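Local coordinates for FTT_1639c (Francisella tularensis subsp. tularensis, PDB 7KZW), which is of unknown function but is predicted to be a membrane protein, represented here by its beta-rich C-terminal part, at residues P9-G14 / R88-K93; L92-K97 / S101-K106. The protein carries 3 engineered substitutions. All coordinates share one frame; numbering follows the deposited sequence. Where two conformers were deposited one is given.

In the fold
Interactions 1 and 2 share strand 90-97. Their centres lie about 13 Å apart, and L92 and K93 belong to both sets of residues. Interaction 1 is a small surface contact near the start of that strand. It reaches across strand 21-27 to strand 6-16 and rests mainly on one leucine. Interaction 2 is larger and mostly buried. It lies toward the end of the same strand and faces strand 102-111 across the interior of the curled sheet. No hydrogen bond crosses either contact. At the surface an aliphatic branch meets a backbone carbonyl and the stem of a glutamate. In the core, leucine, isoleucine and tyrosine pack together, with serine near the turn.

Interaction 1: residues P9-G14 / R88-K93; sequences PLLKHG and RNELLK
The CA atoms of L11 and E90 are 7.8 Å apart, too far for direct strand pairing, because strand 21-27 runs between strands 6-16 and 90-97. Both flanking strands are antiparallel to it, so they run parallel to each other. L11 carries the contact through one branch. Its CD1 lies 3.8 Å from O of N89. The same methyl is 4.0 Å from CG of E90. The two side chains cross at about a right angle, and the leucine methyl touches the aliphatic stem of the glutamate. L11 sits in a classic beta bulge, where L11 and K12 both face M25. E90 also touches M25 with its side chain. The E90 chain is extended beyond CG (chi2 168°), and this carries its carboxylate to R88. There NH2 of R88 gives a salt bridge to OE2 of E90 at 2.9 Å. The guanidinium nitrogen approaches OE2 from the syn side, 33° out of the carboxylate plane. The amide of N89 leads off from L11, and its OD1 bonds to ND2 of N39. The contact is thus local van der Waals packing at the surface. One carboxylate oxygen of E90, OE2, pairs with R88 in its own segment, while the stem packs on L11.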
ATOM      1  N   PRO A   9      -7.138  -4.318  -2.862  1.00 14.53           N
ATOM      2  CA  PRO A   9      -6.538  -5.554  -3.398  1.00 15.92           C
ATOM      3  C   PRO A   9      -5.012  -5.597  -3.301  1.00 15.47           C
ATOM      4  O   PRO A   9      -4.337  -4.572  -3.330  1.00 14.21           O
ATOM      5  CB  PRO A   9      -6.991  -5.558  -4.867  1.00 19.21           C
ATOM      6  CG  PRO A   9      -8.187  -4.611  -4.893  1.00 20.76           C
ATOM      7  CD  PRO A   9      -7.909  -3.574  -3.894  1.00 15.27           C
ATOM      8  N   LEU A  10      -4.484  -6.818  -3.158  1.00 15.67           N
ATOM      9  CA  LEU A  10      -3.063  -7.100  -3.224  1.00 15.21           C
ATOM     10  C   LEU A  10      -2.726  -7.364  -4.693  1.00 15.24           C
ATOM     11  O   LEU A  10      -3.268  -8.311  -5.300  1.00 19.39           O
ATOM     12  CB  LEU A  10      -2.753  -8.312  -2.332  1.00 15.12           C
ATOM     13  CG  LEU A  10      -1.299  -8.725  -2.381  1.00 14.38           C
ATOM     14  CD1 LEU A  10      -0.380  -7.732  -1.754  1.00 18.63           C
ATOM     15  CD2 LEU A  10      -1.152 -10.049  -1.630  1.00 22.11           C
ATOM     16  N   LEU A  11      -1.893  -6.529  -5.287  1.00 15.71           N
ATOM     17  CA  LEU A  11      -1.523  -6.692  -6.698  1.00 16.25           C
ATOM     18  C   LEU A  11      -0.366  -7.634  -6.904  1.00 18.69           C
ATOM     19  O   LEU A  11      -0.370  -8.417  -7.877  1.00 20.13           O
ATOM     20  CB  LEU A  11      -1.067  -5.372  -7.290  1.00 18.19           C
ATOM     21  CG  LEU A  11      -2.129  -4.381  -7.660  1.00 21.56           C
ATOM     22  CD1 LEU A  11      -1.530  -3.019  -8.030  1.00 21.41           C
ATOM     23  CD2 LEU A  11      -2.845  -4.989  -8.869  1.00 27.77           C
ATOM     24  N   LYS A  12       0.628  -7.579  -6.021  1.00 16.76           N
ATOM     25  CA  LYS A  12       1.893  -8.258  -6.275  1.00 17.06           C
ATOM     26  C   LYS A  12       2.596  -8.367  -4.929  1.00 15.98           C
ATOM     27  O   LYS A  12       2.384  -7.545  -4.034  1.00 14.80           O
ATOM     28  CB  LYS A  12       2.749  -7.363  -7.208  1.00 23.72           C
ATOM     29  CG  LYS A  12       3.913  -8.049  -7.856  1.00 36.27           C
ATOM     30  CD  LYS A  12       4.548  -7.147  -8.937  1.00 38.98           C
ATOM     31  CE  LYS A  12       5.406  -7.994  -9.913  1.00 47.26           C
ATOM     32  NZ  LYS A  12       6.816  -7.498 -10.083  1.00 50.25           N
ATOM     33  N   HIS A  13       3.417  -9.391  -4.777  1.00 14.98           N
ATOM     34  CA  HIS A  13       4.304  -9.484  -3.616  1.00 14.24           C
ATOM     35  C   HIS A  13       5.603 -10.133  -4.058  1.00 15.50           C
ATOM     36  O   HIS A  13       5.665 -10.787  -5.104  1.00 16.63           O
ATOM     37  CB  HIS A  13       3.636 -10.312  -2.519  1.00 17.74           C
ATOM     38  CG  HIS A  13       3.318 -11.723  -2.924  1.00 17.72           C
ATOM     39  ND1 HIS A  13       4.140 -12.786  -2.638  1.00 21.28           N
ATOM     40  CD2 HIS A  13       2.251 -12.239  -3.575  1.00 23.70           C
ATOM     41  CE1 HIS A  13       3.603 -13.901  -3.114  1.00 23.64           C
ATOM     42  NE2 HIS A  13       2.456 -13.597  -3.678  1.00 25.07           N
ATOM     43  N   GLY A  14       6.650  -9.968  -3.252  1.00 14.24           N
ATOM     44  CA  GLY A  14       7.930 -10.574  -3.585  1.00 15.92           C
ATOM     45  C   GLY A  14       8.938 -10.313  -2.491  1.00 15.13           C
ATOM     46  O   GLY A  14       8.628  -9.699  -1.461  1.00 13.69           O
ATOM     47  N   ARG A  88       0.347   2.497 -13.084  1.00 17.73           N
ATOM     48  CA  ARG A  88      -0.005   1.085 -13.071  1.00 19.73           C
ATOM     49  C   ARG A  88      -1.029   0.779 -11.999  1.00 17.38           C
ATOM     50  O   ARG A  88      -1.162  -0.370 -11.566  1.00 20.32           O
ATOM     51  CB  ARG A  88       1.234   0.217 -12.890  1.00 27.26           C
ATOM     52  CG  ARG A  88       2.168   0.226 -14.070  1.00 39.61           C
ATOM     53  CD  ARG A  88       3.216  -0.897 -13.970  1.00 42.42           C
ATOM     54  NE  ARG A  88       3.767  -1.055 -12.618  1.00 38.61           N
ATOM     55  CZ  ARG A  88       4.921  -0.510 -12.243  1.00 40.31           C
ATOM     56  NH1 ARG A  88       5.613   0.195 -13.130  1.00 31.70           N
ATOM     57  NH2 ARG A  88       5.384  -0.662 -11.000  1.00 47.22           N
ATOM     58  N   ASN A  89      -1.733   1.815 -11.529  1.00 14.30           N
ATOM     59  CA  ASN A  89      -2.823   1.678 -10.563  1.00 14.41           C
ATOM     60  C   ASN A  89      -2.380   1.096  -9.227  1.00 15.11           C
ATOM     61  O   ASN A  89      -3.146   0.415  -8.537  1.00 14.39           O
ATOM     62  CB  ASN A  89      -4.032   0.960 -11.161  1.00 16.61           C
ATOM     63  CG  ASN A  89      -4.634   1.771 -12.249  1.00 19.34           C
ATOM     64  OD1 ASN A  89      -5.009   2.902 -12.045  1.00 17.79           O
ATOM     65  ND2 ASN A  89      -4.656   1.204 -13.463  1.00 25.80           N
ATOM     66  N   GLU A  90      -1.143   1.399  -8.846  1.00 11.82           N
ATOM     67  CA  GLU A  90      -0.651   1.048  -7.510  1.00 11.48           C
ATOM     68  C   GLU A  90      -0.955   2.176  -6.523  1.00 10.98           C
ATOM     69  O   GLU A  90      -0.800   3.380  -6.854  1.00 12.31           O
ATOM     70  CB  GLU A  90       0.843   0.846  -7.568  1.00 14.31           C
ATOM     71  CG  GLU A  90       1.267  -0.259  -8.570  1.00 19.87           C
ATOM     72  CD  GLU A  90       2.745  -0.257  -8.849  1.00 27.21           C
ATOM     73  OE1 GLU A  90       3.359   0.829  -8.793  1.00 23.39           O
ATOM     74  OE2 GLU A  90       3.288  -1.349  -9.116  1.00 25.59           O
ATOM     75  N   LEU A  91      -1.436   1.807  -5.324  1.00 10.93           N
ATOM     76  CA  LEU A  91      -1.709   2.792  -4.281  1.00 11.37           C
ATOM     77  C   LEU A  91      -0.611   2.802  -3.215  1.00 11.15           C
ATOM     78  O   LEU A  91      -0.190   3.868  -2.761  1.00 12.11           O
ATOM     79  CB  LEU A  91      -3.088   2.560  -3.634  1.00 12.03           C
ATOM     80  CG  LEU A  91      -3.470   3.728  -2.717  1.00 12.20           C
ATOM     81  CD1 LEU A  91      -3.830   5.036  -3.508  1.00 15.20           C
ATOM     82  CD2 LEU A  91      -4.684   3.289  -1.894  1.00 14.47           C
ATOM     83  N   LEU A  92      -0.232   1.613  -2.703  1.00 11.93           N
ATOM     84  CA  LEU A  92       0.677   1.547  -1.564  1.00 11.48           C
ATOM     85  C   LEU A  92       1.652   0.425  -1.796  1.00 12.17           C
ATOM     86  O   LEU A  92       1.237  -0.696  -2.097  1.00 13.02           O
ATOM     87  CB  LEU A  92      -0.084   1.204  -0.283  1.00 13.74           C
ATOM     88  CG  LEU A  92      -1.114   2.190   0.206  1.00 13.51           C
ATOM     89  CD1 LEU A  92      -1.890   1.560   1.438  1.00 14.61           C
ATOM     90  CD2 LEU A  92      -0.487   3.528   0.658  1.00 15.68           C
ATOM     91  N   LYS A  93       2.934   0.696  -1.539  1.00 11.21           N
ATOM     92  CA  LYS A  93       3.932  -0.377  -1.442  1.00 11.13           C
ATOM     93  C   LYS A  93       4.344  -0.523   0.011  1.00 11.27           C
ATOM     94  O   LYS A  93       4.900   0.406   0.607  1.00 12.50           O
ATOM     95  CB  LYS A  93       5.170  -0.054  -2.249  1.00 12.24           C
ATOM     96  CG  LYS A  93       6.090  -1.273  -2.303  1.00 13.07           C
ATOM     97  CD  LYS A  93       7.334  -0.890  -3.118  1.00 18.88           C
ATOM     98  CE  LYS A  93       8.284  -2.104  -3.226  1.00 27.05           C
ATOM     99  NZ  LYS A  93       9.539  -1.778  -4.004  1.00 27.25           N
TER

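Interaction 2: residues L92-K97 / S101-K106; sequences LKLECK and SNIDYK
S101 meets C96 beside the short turn that joins the two strands. Its OG lies 3.3 Å from CB of C96. C96 was modelled in two conformers, so the detail of this touch is uncertain. The S101 CB also rests 3.4 Å from O of K97. With chi1 at 59°, OG sits between the backbone N and the carbonyl carbon and has its polar partner in the turn, a hydrogen bond with O of G98. N102 points away from strand 90-97. I103 points back inward. Its CG2 branch is 4.1 Å from CD2 of L94, and the two side chains pass at a slant. The two segments run 160° apart in direction, yet no backbone hydrogen bond joins them. They face each other through side chains, as in a beta-arch. Strand 90-97 instead pairs with 21-27 and 60-65, while 102-111 pairs with 114-123 and 48-58. D104, like N102, points to the other side. Y105 reaches inward. Here CD2 of L94 approaches the ring obliquely, 3.4 Å from CE2 of Y105, a close apolar contact. The leucine CG lies opposite its own backbone N (chi1 177°), which directs the branch toward Y105 and I103. F62 meets the Y105 ring edge-to-face.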
ATOM      1  N   LEU A  92      -0.232   1.613  -2.703  1.00 11.93           N
ATOM      2  CA  LEU A  92       0.677   1.547  -1.564  1.00 11.48           C
ATOM      3  C   LEU A  92       1.652   0.425  -1.796  1.00 12.17           C
ATOM      4  O   LEU A  92       1.237  -0.696  -2.097  1.00 13.02           O
ATOM      5  CB  LEU A  92      -0.084   1.204  -0.283  1.00 13.74           C
ATOM      6  CG  LEU A  92      -1.114   2.190   0.206  1.00 13.51           C
ATOM      7  CD1 LEU A  92      -1.890   1.560   1.438  1.00 14.61           C
ATOM      8  CD2 LEU A  92      -0.487   3.528   0.658  1.00 15.68           C
ATOM      9  N   LYS A  93       2.934   0.696  -1.539  1.00 11.21           N
ATOM     10  CA  LYS A  93       3.932  -0.377  -1.442  1.00 11.13           C
ATOM     11  C   LYS A  93       4.344  -0.523   0.011  1.00 11.27           C
ATOM     12  O   LYS A  93       4.900   0.406   0.607  1.00 12.50           O
ATOM     13  CB  LYS A  93       5.170  -0.054  -2.249  1.00 12.24           C
ATOM     14  CG  LYS A  93       6.090  -1.273  -2.303  1.00 13.07           C
ATOM     15  CD  LYS A  93       7.334  -0.890  -3.118  1.00 18.88           C
ATOM     16  CE  LYS A  93       8.284  -2.104  -3.226  1.00 27.05           C
ATOM     17  NZ  LYS A  93       9.539  -1.778  -4.004  1.00 27.25           N
ATOM     18  N   LEU A  94       4.064  -1.661   0.625  1.00 10.70           N
ATOM     19  CA  LEU A  94       4.492  -1.934   2.012  1.00 10.61           C
ATOM     20  C   LEU A  94       5.766  -2.756   1.921  1.00 11.12           C
ATOM     21  O   LEU A  94       5.771  -3.820   1.292  1.00 11.77           O
ATOM     22  CB  LEU A  94       3.420  -2.734   2.731  1.00 11.44           C
ATOM     23  CG  LEU A  94       3.786  -3.142   4.166  1.00 11.52           C
ATOM     24  CD1 LEU A  94       4.139  -1.970   5.049  1.00 12.13           C
ATOM     25  CD2 LEU A  94       2.627  -3.961   4.737  1.00 12.65           C
ATOM     26  N   GLU A  95       6.860  -2.224   2.473  1.00 11.12           N
ATOM     27  CA  GLU A  95       8.187  -2.844   2.350  1.00 11.61           C
ATOM     28  C   GLU A  95       8.702  -3.216   3.727  1.00 13.55           C
ATOM     29  O   GLU A  95       8.441  -2.503   4.712  1.00 15.11           O
ATOM     30  CB  GLU A  95       9.220  -1.817   1.813  1.00 16.12           C
ATOM     31  CG  GLU A  95       8.956  -1.367   0.414  1.00 26.80           C
ATOM     32  CD  GLU A  95      10.077  -0.481  -0.114  1.00 25.53           C
ATOM     33  OE1 GLU A  95      10.827   0.116   0.697  1.00 28.46           O
ATOM     34  OE2 GLU A  95      10.199  -0.382  -1.332  1.00 30.29           O
ATOM     35  N   CYS A  96       9.318  -4.315   3.801  1.00 13.10           N
ATOM     36  CA  CYS A  96      10.109  -4.670   5.048  0.60 13.42           C
ATOM     37  C   CYS A  96      11.626  -4.927   4.730  1.00 14.17           C
ATOM     38  O   CYS A  96      12.033  -5.272   3.593  1.00 16.02           O
ATOM     39  CB  CYS A  96       9.480  -5.895   5.710  0.60 15.40           C
ATOM     40  SG  CYS A  96       9.604  -7.435   4.748  0.60 14.75           S
ATOM     41  N   LYS A  97      12.422  -4.597   5.700  1.00 12.47           N
ATOM     42  CA  LYS A  97      13.855  -4.753   5.522  1.00 13.38           C
ATOM     43  C   LYS A  97      14.417  -5.412   6.764  1.00 13.59           C
ATOM     44  O   LYS A  97      14.290  -4.851   7.861  1.00 13.71           O
ATOM     45  CB  LYS A  97      14.516  -3.383   5.306  1.00 16.48           C
ATOM     46  CG  LYS A  97      16.030  -3.370   5.317  1.00 20.94           C
ATOM     47  CD  LYS A  97      16.588  -3.890   4.026  1.00 24.32           C
ATOM     48  CE  LYS A  97      18.077  -3.507   3.932  1.00 25.69           C
ATOM     49  NZ  LYS A  97      18.745  -4.246   2.823  1.00 24.96           N
ATOM     50  N   SER A 101      12.185  -8.259  10.383  1.00 13.60           N
ATOM     51  CA  SER A 101      11.197  -7.218  10.087  1.00 12.85           C
ATOM     52  C   SER A 101       9.785  -7.785  10.147  1.00 14.09           C
ATOM     53  O   SER A 101       9.520  -8.946   9.773  1.00 14.41           O
ATOM     54  CB  SER A 101      11.490  -6.571   8.730  1.00 15.02           C
ATOM     55  OG  SER A 101      11.461  -7.570   7.725  1.00 14.57           O
ATOM     56  N   ASN A 102       8.864  -6.963  10.622  1.00 12.02           N
ATOM     57  CA  ASN A 102       7.495  -7.396  10.865  1.00 11.75           C
ATOM     58  C   ASN A 102       6.652  -6.176  11.131  1.00 12.80           C
ATOM     59  O   ASN A 102       7.077  -5.283  11.873  1.00 11.97           O
ATOM     60  CB  ASN A 102       7.532  -8.272  12.104  1.00 13.30           C
ATOM     61  CG  ASN A 102       6.142  -8.723  12.562  1.00 14.09           C
ATOM     62  OD1 ASN A 102       5.520  -9.489  11.870  1.00 15.15           O
ATOM     63  ND2 ASN A 102       5.683  -8.218  13.707  1.00 16.33           N
ATOM     64  N   ILE A 103       5.430  -6.181  10.588  1.00 11.02           N
ATOM     65  CA  ILE A 103       4.497  -5.089  10.871  1.00 10.83           C
ATOM     66  C   ILE A 103       3.061  -5.637  10.907  1.00 10.68           C
ATOM     67  O   ILE A 103       2.644  -6.432  10.055  1.00 11.37           O
ATOM     68  CB  ILE A 103       4.637  -3.965   9.816  1.00 10.52           C
ATOM     69  CG1 ILE A 103       3.679  -2.820  10.157  1.00 11.00           C
ATOM     70  CG2 ILE A 103       4.397  -4.484   8.359  1.00 10.84           C
ATOM     71  CD1 ILE A 103       3.883  -1.578   9.283  1.00 11.91           C
ATOM     72  N   ASP A 104       2.288  -5.164  11.874  1.00 10.71           N
ATOM     73  CA  ASP A 104       0.826  -5.331  11.875  1.00 10.70           C
ATOM     74  C   ASP A 104       0.173  -3.977  11.589  1.00 11.77           C
ATOM     75  O   ASP A 104       0.513  -2.958  12.197  1.00 10.71           O
ATOM     76  CB  ASP A 104       0.353  -5.744  13.256  1.00 10.98           C
ATOM     77  CG  ASP A 104       0.874  -7.093  13.652  1.00 11.67           C
ATOM     78  OD1 ASP A 104       0.776  -8.059  12.837  1.00 11.60           O
ATOM     79  OD2 ASP A 104       1.313  -7.291  14.813  1.00 12.86           O
ATOM     80  N   TYR A 105      -0.793  -3.973  10.665  1.00 10.96           N
ATOM     81  CA  TYR A 105      -1.324  -2.689  10.200  1.00 11.78           C
ATOM     82  C   TYR A 105      -2.806  -2.829   9.851  1.00 10.89           C
ATOM     83  O   TYR A 105      -3.349  -3.944   9.696  1.00 11.43           O
ATOM     84  CB  TYR A 105      -0.581  -2.210   8.924  1.00 12.48           C
ATOM     85  CG  TYR A 105      -0.735  -3.184   7.794  1.00 11.03           C
ATOM     86  CD1 TYR A 105      -1.849  -3.124   6.935  1.00 13.08           C
ATOM     87  CD2 TYR A 105       0.182  -4.190   7.593  1.00 13.32           C
ATOM     88  CE1 TYR A 105      -2.014  -4.069   5.950  1.00 14.72           C
ATOM     89  CE2 TYR A 105       0.033  -5.116   6.567  1.00 12.85           C
ATOM     90  CZ  TYR A 105      -1.097  -5.046   5.753  1.00 12.84           C
ATOM     91  OH  TYR A 105      -1.353  -5.917   4.736  1.00 14.26           O
ATOM     92  N   LYS A 106      -3.450  -1.648   9.776  1.00 11.98           N
ATOM     93  CA  LYS A 106      -4.819  -1.535   9.238  1.00 12.25           C
ATOM     94  C   LYS A 106      -4.800  -0.302   8.332  1.00 11.28           C
ATOM     95  O   LYS A 106      -4.286   0.737   8.716  1.00 12.19           O
ATOM     96  CB  LYS A 106      -5.858  -1.363  10.335  1.00 12.64           C
ATOM     97  CG  LYS A 106      -7.275  -1.144   9.780  1.00 17.87           C
ATOM     98  CD  LYS A 106      -8.299  -1.111  10.966  1.00 22.08           C
ATOM     99  CE  LYS A 106      -9.768  -1.043  10.484  1.00 25.05           C
ATOM    100  NZ  LYS A 106     -10.265  -2.334   9.943  1.00 30.26           N
TER